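Local structure of Lin2960 protein (Listeria innocua, 3OOP) at residues A[33-36]-A[37-41]; A[23-26]-A[27-30]; A[65-68]-A[69-72]. The protein is of unknown function but belongs to the MarR family and probably binds DNA as a transcription regulator. All blocks are in the same frame, centred on the assembly; numbering follows the deposited sequence.

Contact 1 (A[33-36]-A[37-41]); sequences YDVT and PEQWS
A capping box between Thr36 and Gln39 starts helix 37-49, the first helix after the loop that follows helix 2-29. Thr36 holds the N-cap position, and the two residues exchange bonds in both directions. The backbone N of Thr36 gives its hydrogen to Gln39 OE1 at 3.1 Å in a nearly straight bond (169°), reaching the amide oxygen from above the carbonyl plane. In return Thr36 OG1 accepts from Gln39 N, a weak bond of 3.4 Å. With chi1 of 73° the hydroxyl of Thr36 lies between its own N and carbonyl carbon, which turns OG1 toward the first turn of the helix. The Gln39 side chain leaves beside its backbone N and runs on extended, which brings OE1 to the Thr36 N-H. Thr36 O, meanwhile, receives Trp40 N at 2.8 Å, the first regular helical bond. The next carbonyl oxygen, Pro37 O, is gripped from opposite faces of its plane by the backbone N and the hydroxyl of Ser41; Ser41 OG lies 3.2 Å from Pro37 O. Just before the cap, Val35 lays its CG1 branch on the first turn, 3.8 Å from Gln39 CB and 4.1 Å from Trp40 CB, consistent with a hydrophobic staple. Lys78 donates a second bond to Gln39 OE1 and forms a salt bridge with Asp34, tying loop and cap together. Around this turn, Pro37 and Trp40 pack on Met27 of helix 2-29, Gln39 lies on Ile71, Val74 and Leu75 of helix 65-77, and Val35 and Trp40 reach helix 99-119.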
loop_
_atom_site.group_PDB
_atom_site.type_symbol
_atom_site.label_atom_id
_atom_site.label_comp_id
_atom_site.label_asym_id
_atom_site.label_seq_id
_atom_site.Cartn_x
_atom_site.Cartn_y
_atom_site.Cartn_z
ATOM N N TYR A 33 7.933 21.751 -18.768
ATOM C CA TYR A 33 9.028 22.584 -18.276
ATOM C C TYR A 33 10.396 21.942 -18.510
ATOM O O TYR A 33 10.494 20.726 -18.689
ATOM C CB TYR A 33 8.801 22.927 -16.802
ATOM C CG TYR A 33 7.646 23.885 -16.642
ATOM C CD1 TYR A 33 7.872 25.258 -16.543
ATOM C CD2 TYR A 33 6.324 23.426 -16.633
ATOM C CE1 TYR A 33 6.817 26.150 -16.409
ATOM C CE2 TYR A 33 5.257 24.312 -16.507
ATOM C CZ TYR A 33 5.517 25.671 -16.392
ATOM O OH TYR A 33 4.471 26.558 -16.269
ATOM N N ASP A 34 11.445 22.762 -18.514
ATOM C CA ASP A 34 12.794 22.289 -18.843
ATOM C C ASP A 34 13.322 21.317 -17.783
ATOM O O ASP A 34 14.000 20.345 -18.097
ATOM C CB ASP A 34 13.751 23.470 -19.038
ATOM C CG ASP A 34 15.194 23.028 -19.241
ATOM O OD1 ASP A 34 15.517 22.550 -20.347
ATOM O OD2 ASP A 34 16.006 23.161 -18.294
ATOM N N VAL A 35 12.977 21.568 -16.530
ATOM C CA VAL A 35 13.324 20.675 -15.419
ATOM C C VAL A 35 12.503 19.371 -15.458
ATOM O O VAL A 35 11.271 19.426 -15.453
ATOM C CB VAL A 35 13.131 21.429 -14.070
ATOM C CG1 VAL A 35 13.299 20.511 -12.883
ATOM C CG2 VAL A 35 14.112 22.606 -13.976
ATOM N N THR A 36 13.187 18.216 -15.494
ATOM C CA THR A 36 12.555 16.870 -15.469
ATOM C C THR A 36 12.092 16.427 -14.057
ATOM O O THR A 36 12.552 16.988 -13.065
ATOM C CB THR A 36 13.511 15.792 -16.021
ATOM O OG1 THR A 36 14.559 15.535 -15.073
ATOM C CG2 THR A 36 14.111 16.212 -17.368
ATOM N N PRO A 37 11.193 15.413 -13.962
ATOM C CA PRO A 37 10.706 14.934 -12.650
ATOM C C PRO A 37 11.796 14.599 -11.618
ATOM O O PRO A 37 11.683 15.011 -10.462
ATOM C CB PRO A 37 9.926 13.661 -13.001
ATOM C CG PRO A 37 9.492 13.852 -14.375
ATOM C CD PRO A 37 10.450 14.785 -15.072
ATOM N N GLU A 38 12.832 13.864 -12.029
ATOM C CA GLU A 38 13.915 13.493 -11.111
ATOM C C GLU A 38 14.764 14.708 -10.712
ATOM O O GLU A 38 15.246 14.800 -9.582
ATOM C CB GLU A 38 14.782 12.354 -11.686
ATOM C CG GLU A 38 15.660 12.747 -12.876
ATOM C CD GLU A 38 16.636 11.654 -13.310
ATOM O OE1 GLU A 38 17.292 11.853 -14.354
ATOM O OE2 GLU A 38 16.746 10.609 -12.629
ATOM N N GLN A 39 14.929 15.644 -11.649
ATOM C CA GLN A 39 15.626 16.897 -11.372
ATOM C C GLN A 39 14.802 17.724 -10.399
ATOM O O GLN A 39 15.352 18.397 -9.529
ATOM C CB GLN A 39 15.881 17.670 -12.669
ATOM C CG GLN A 39 16.972 17.058 -13.535
ATOM C CD GLN A 39 16.931 17.555 -14.969
ATOM O OE1 GLN A 39 16.230 18.520 -15.291
ATOM N NE2 GLN A 39 17.679 16.895 -15.842
ATOM N N TRP A 40 13.485 17.675 -10.552
ATOM C CA TRP A 40 12.588 18.400 -9.661
ATOM C C TRP A 40 12.673 17.857 -8.243
ATOM O O TRP A 40 12.739 18.631 -7.292
ATOM C CB TRP A 40 11.159 18.350 -10.183
ATOM C CG TRP A 40 10.112 18.843 -9.221
ATOM C CD1 TRP A 40 9.055 18.132 -8.745
ATOM C CD2 TRP A 40 10.014 20.150 -8.634
ATOM N NE1 TRP A 40 8.292 18.909 -7.908
ATOM C CE2 TRP A 40 8.863 20.149 -7.809
ATOM C CE3 TRP A 40 10.790 21.312 -8.713
ATOM C CZ2 TRP A 40 8.459 21.273 -7.074
ATOM C CZ3 TRP A 40 10.388 22.435 -7.973
ATOM C CH2 TRP A 40 9.232 22.400 -7.166
ATOM N N SER A 41 12.702 16.536 -8.102
ATOM C CA SER A 41 12.823 15.924 -6.775
ATOM C C SER A 41 14.025 16.481 -6.030
ATOM O O SER A 41 13.922 16.853 -4.854
ATOM C CB SER A 41 12.944 14.404 -6.872
ATOM O OG SER A 41 11.760 13.864 -7.428
#

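Contact 2 (A[23-26]-A[27-30]); sequences HLFL and MRSI
Selenomethionine Met27 lays its CG over one face of the His23 ring, one helical turn back along helix 2-29. This CH-pi contact measures 4.1 Å from CG to the ring centroid, 24° off the ring normal, with CG offset toward the rim on the side of CE1 and NE2. Bends at chi2 and chi3 then fold the chain back, bringing the terminal CE to 3.9 Å from Leu26 CB while SE stands only obliquely to the imidazole. On another side of the helix Arg28 carries its guanidinium back over Phe25 CA. Its NH2 lies 3.7 Å from Phe25 CD1, and the two planes stand 76° apart; NH2 meets the rim of the ring and not its pi face. Arg28 NH2 also makes a long, weak ion pair with the C-terminal carboxylate of Glu143 of the second subunit. Ser29, near the helix end, turns its hydroxyl between its own N and carbonyl carbon (chi1 78°), where OG donates to Leu26 O at 2.7 Å. Ser29 N adds only weak bonds to Phe25 O and Leu26 O. The chemistry is thus mixed: the serine hydroxyl supplements weakening backbone bonding, whereas His23, Phe25 and Arg28 rely mainly on dispersion and edge contacts and also pack against the second subunit.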
loop_
_atom_site.group_PDB
_atom_site.type_symbol
_atom_site.label_atom_id
_atom_site.label_comp_id
_atom_site.label_asym_id
_atom_site.label_seq_id
_atom_site.Cartn_x
_atom_site.Cartn_y
_atom_site.Cartn_z
ATOM N N HIS A 23 0.428 11.060 -7.915
ATOM C CA HIS A 23 1.802 11.403 -8.252
ATOM C C HIS A 23 2.002 11.652 -9.758
ATOM O O HIS A 23 2.648 12.623 -10.152
ATOM C CB HIS A 23 2.769 10.341 -7.762
ATOM C CG HIS A 23 4.197 10.682 -8.035
ATOM N ND1 HIS A 23 4.832 11.751 -7.438
ATOM C CD2 HIS A 23 5.110 10.105 -8.850
ATOM C CE1 HIS A 23 6.081 11.811 -7.866
ATOM N NE2 HIS A 23 6.274 10.823 -8.724
ATOM N N LEU A 24 1.450 10.780 -10.595
ATOM C CA LEU A 24 1.507 10.977 -12.041
ATOM C C LEU A 24 0.862 12.294 -12.472
ATOM O O LEU A 24 1.398 12.991 -13.342
ATOM C CB LEU A 24 0.876 9.787 -12.786
ATOM C CG LEU A 24 1.603 8.438 -12.670
ATOM C CD1 LEU A 24 0.746 7.317 -13.257
ATOM C CD2 LEU A 24 2.975 8.484 -13.345
ATOM N N PHE A 25 -0.271 12.639 -11.854
ATOM C CA PHE A 25 -0.998 13.872 -12.164
ATOM C C PHE A 25 -0.162 15.115 -11.876
ATOM O O PHE A 25 -0.061 16.026 -12.709
ATOM C CB PHE A 25 -2.296 13.925 -11.353
ATOM C CG PHE A 25 -3.147 15.125 -11.640
ATOM C CD1 PHE A 25 -3.862 15.214 -12.824
ATOM C CD2 PHE A 25 -3.249 16.165 -10.714
ATOM C CE1 PHE A 25 -4.678 16.318 -13.088
ATOM C CE2 PHE A 25 -4.057 17.268 -10.964
ATOM C CZ PHE A 25 -4.775 17.347 -12.159
ATOM N N LEU A 26 0.446 15.146 -10.696
ATOM C CA LEU A 26 1.327 16.253 -10.330
ATOM C C LEU A 26 2.536 16.343 -11.240
ATOM O O LEU A 26 2.967 17.444 -11.583
ATOM C CB LEU A 26 1.760 16.142 -8.876
ATOM C CG LEU A 26 0.614 16.258 -7.866
ATOM C CD1 LEU A 26 1.187 16.193 -6.460
ATOM C CD2 LEU A 26 -0.204 17.560 -8.058
HETATM N N MSE A 27 3.075 15.202 -11.644
HETATM C CA MSE A 27 4.225 15.221 -12.558
HETATM C C MSE A 27 3.825 15.684 -13.953
HETATM O O MSE A 27 4.590 16.401 -14.599
HETATM C CB MSE A 27 4.977 13.886 -12.559
HETATM C CG MSE A 27 5.809 13.656 -11.268
HETATM SE SE MSE A 27 6.902 15.201 -10.659
HETATM C CE MSE A 27 5.646 16.166 -9.490
ATOM N N ARG A 28 2.614 15.342 -14.393
ATOM C CA ARG A 28 2.095 15.832 -15.690
ATOM C C ARG A 28 1.958 17.348 -15.739
ATOM O O ARG A 28 2.102 17.963 -16.805
ATOM C CB ARG A 28 0.744 15.197 -16.044
ATOM C CG ARG A 28 0.853 13.775 -16.497
ATOM C CD ARG A 28 -0.327 13.344 -17.362
ATOM N NE ARG A 28 -1.603 13.338 -16.646
ATOM C CZ ARG A 28 -1.982 12.405 -15.774
ATOM N NH1 ARG A 28 -1.174 11.398 -15.466
ATOM N NH2 ARG A 28 -3.170 12.496 -15.194
ATOM N N SER A 29 1.691 17.950 -14.583
ATOM C CA SER A 29 1.466 19.392 -14.511
ATOM C C SER A 29 2.709 20.178 -14.884
ATOM O O SER A 29 2.599 21.302 -15.354
ATOM C CB SER A 29 0.965 19.807 -13.118
ATOM O OG SER A 29 2.003 19.856 -12.161
ATOM N N ILE A 30 3.887 19.584 -14.696
ATOM C CA ILE A 30 5.140 20.275 -15.034
ATOM C C ILE A 30 5.890 19.613 -16.204
ATOM O O ILE A 30 7.064 19.902 -16.460
ATOM C CB ILE A 30 6.033 20.471 -13.785
ATOM C CG1 ILE A 30 6.373 19.130 -13.125
ATOM C CG2 ILE A 30 5.325 21.422 -12.762
ATOM C CD1 ILE A 30 7.464 19.242 -12.047
#

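Contact 3 (A[65-68]-A[69-72]); sequences TPTV and NRIV
Val68 O accepts from Val72 N at 2.8 Å in an almost straight bond (171°), the shortest polar bond of this turn of helix 65-77. The same pair meets through its side chains, which run at an oblique angle to each other with Val68 CG1 3.9 Å from Val72 CG2. One turn earlier Thr65 O receives Asn69 N at 2.9 Å. In the conformer described, one of two modelled, the Asn69 side chain lies alongside Thr65, and its OD1 bonds Gln54 of helix 54-61. Thr67 divides its two branches: CG2 stands anti to the backbone N and runs alongside Ile71, 3.8 Å from CD1, while OG1 turns back to bond Asp64 just ahead of the helix. Arg70, whose charged end pairs with Glu38, bends at chi3 (63°), placing NH2 3.9 Å from the same Thr67 methyl and one guanidinium face toward Ile71 CG1, which sits off toward the rim. Val68 and Val72 face Gln54, and Val72 also meets Ile81 and Arg83 of strand 81-84. Helices 54-61 and 65-77, followed by two antiparallel strands, match the winged helix-turn-helix of MarR proteins, in which the second of these helices is the recognition helix; here it would probably enter the DNA major groove.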
loop_
_atom_site.group_PDB
_atom_site.type_symbol
_atom_site.label_atom_id
_atom_site.label_comp_id
_atom_site.label_asym_id
_atom_site.label_seq_id
_atom_site.Cartn_x
_atom_site.Cartn_y
_atom_site.Cartn_z
ATOM N N THR A 65 23.628 7.459 -3.947
ATOM C CA THR A 65 24.763 8.359 -4.155
ATOM C C THR A 65 25.043 8.653 -5.643
ATOM O O THR A 65 25.077 9.821 -6.027
ATOM C CB THR A 65 26.047 7.845 -3.441
ATOM O OG1 THR A 65 25.731 7.467 -2.093
ATOM C CG2 THR A 65 27.138 8.913 -3.425
ATOM N N PRO A 66 25.238 7.602 -6.479
ATOM C CA PRO A 66 25.504 7.831 -7.909
ATOM C C PRO A 66 24.399 8.617 -8.637
ATOM O O PRO A 66 24.707 9.470 -9.472
ATOM C CB PRO A 66 25.594 6.409 -8.483
ATOM C CG PRO A 66 25.962 5.551 -7.318
ATOM C CD PRO A 66 25.278 6.159 -6.146
ATOM N N THR A 67 23.137 8.320 -8.322
ATOM C CA THR A 67 21.987 8.986 -8.937
ATOM C C THR A 67 21.955 10.466 -8.562
ATOM O O THR A 67 21.776 11.322 -9.431
ATOM C CB THR A 67 20.664 8.303 -8.524
ATOM O OG1 THR A 67 20.669 6.948 -8.991
ATOM C CG2 THR A 67 19.446 9.030 -9.091
ATOM N N VAL A 68 22.132 10.754 -7.273
ATOM C CA VAL A 68 22.138 12.137 -6.793
ATOM C C VAL A 68 23.321 12.886 -7.392
ATOM O O VAL A 68 23.153 14.001 -7.887
ATOM C CB VAL A 68 22.098 12.224 -5.247
ATOM C CG1 VAL A 68 22.406 13.644 -4.769
ATOM C CG2 VAL A 68 20.729 11.802 -4.743
ATOM N N ASN A 69 24.500 12.260 -7.404
ATOM C CA ASN A 69 25.681 12.863 -8.011
ATOM C C ASN A 69 25.421 13.264 -9.468
ATOM O O ASN A 69 25.779 14.363 -9.889
ATOM C CB ASN A 69 26.888 11.922 -7.902
ATOM C CG ASN A 69 27.284 11.638 -6.456
ATOM O OD1 ASN A 69 26.786 12.276 -5.521
ATOM N ND2 ASN A 69 28.181 10.675 -6.267
ATOM N N ARG A 70 24.772 12.373 -10.217
ATOM C CA ARG A 70 24.439 12.618 -11.628
ATOM C C ARG A 70 23.488 13.804 -11.785
ATOM O O ARG A 70 23.721 14.687 -12.619
ATOM C CB ARG A 70 23.809 11.368 -12.255
ATOM C CG ARG A 70 23.219 11.586 -13.658
ATOM C CD ARG A 70 22.731 10.282 -14.307
ATOM N NE ARG A 70 21.638 9.625 -13.581
ATOM C CZ ARG A 70 20.356 9.973 -13.644
ATOM N NH1 ARG A 70 19.961 11.015 -14.372
ATOM N NH2 ARG A 70 19.461 9.293 -12.943
ATOM N N ILE A 71 22.414 13.806 -11.002
ATOM C CA ILE A 71 21.394 14.863 -11.091
ATOM C C ILE A 71 21.957 16.216 -10.641
ATOM O O ILE A 71 21.717 17.236 -11.292
ATOM C CB ILE A 71 20.096 14.513 -10.312
ATOM C CG1 ILE A 71 19.423 13.268 -10.915
ATOM C CG2 ILE A 71 19.122 15.688 -10.336
ATOM C CD1 ILE A 71 18.378 12.607 -10.019
ATOM N N VAL A 72 22.712 16.216 -9.541
ATOM C CA VAL A 72 23.399 17.428 -9.075
ATOM C C VAL A 72 24.294 18.009 -10.177
ATOM O O VAL A 72 24.303 19.219 -10.407
ATOM C CB VAL A 72 24.173 17.181 -7.759
ATOM C CG1 VAL A 72 25.123 18.333 -7.439
ATOM C CG2 VAL A 72 23.185 16.995 -6.625
#

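Contact 1 sits between the other two. Its centre is 11 Å from that of contact 2 and 14 Å from that of contact 3, whereas contacts 2 and 3 have their nearest atoms about 12 Å apart. Toward contact 2 the link is apolar: Trp40 CD1 packs 3.8 Å from Ile30 CD1, joining the residue just after helix 2-29 to the start of helix 37-49. Toward contact 3 it is partly ionic, with Glu38 OE1 in a salt bridge to Arg70 NH1 at 2.8 Å and Gln39 CA resting 3.8 Å from Ile71 CG2. The capped turn thus connects the helix that meets the second subunit with the probable DNA-recognition helix.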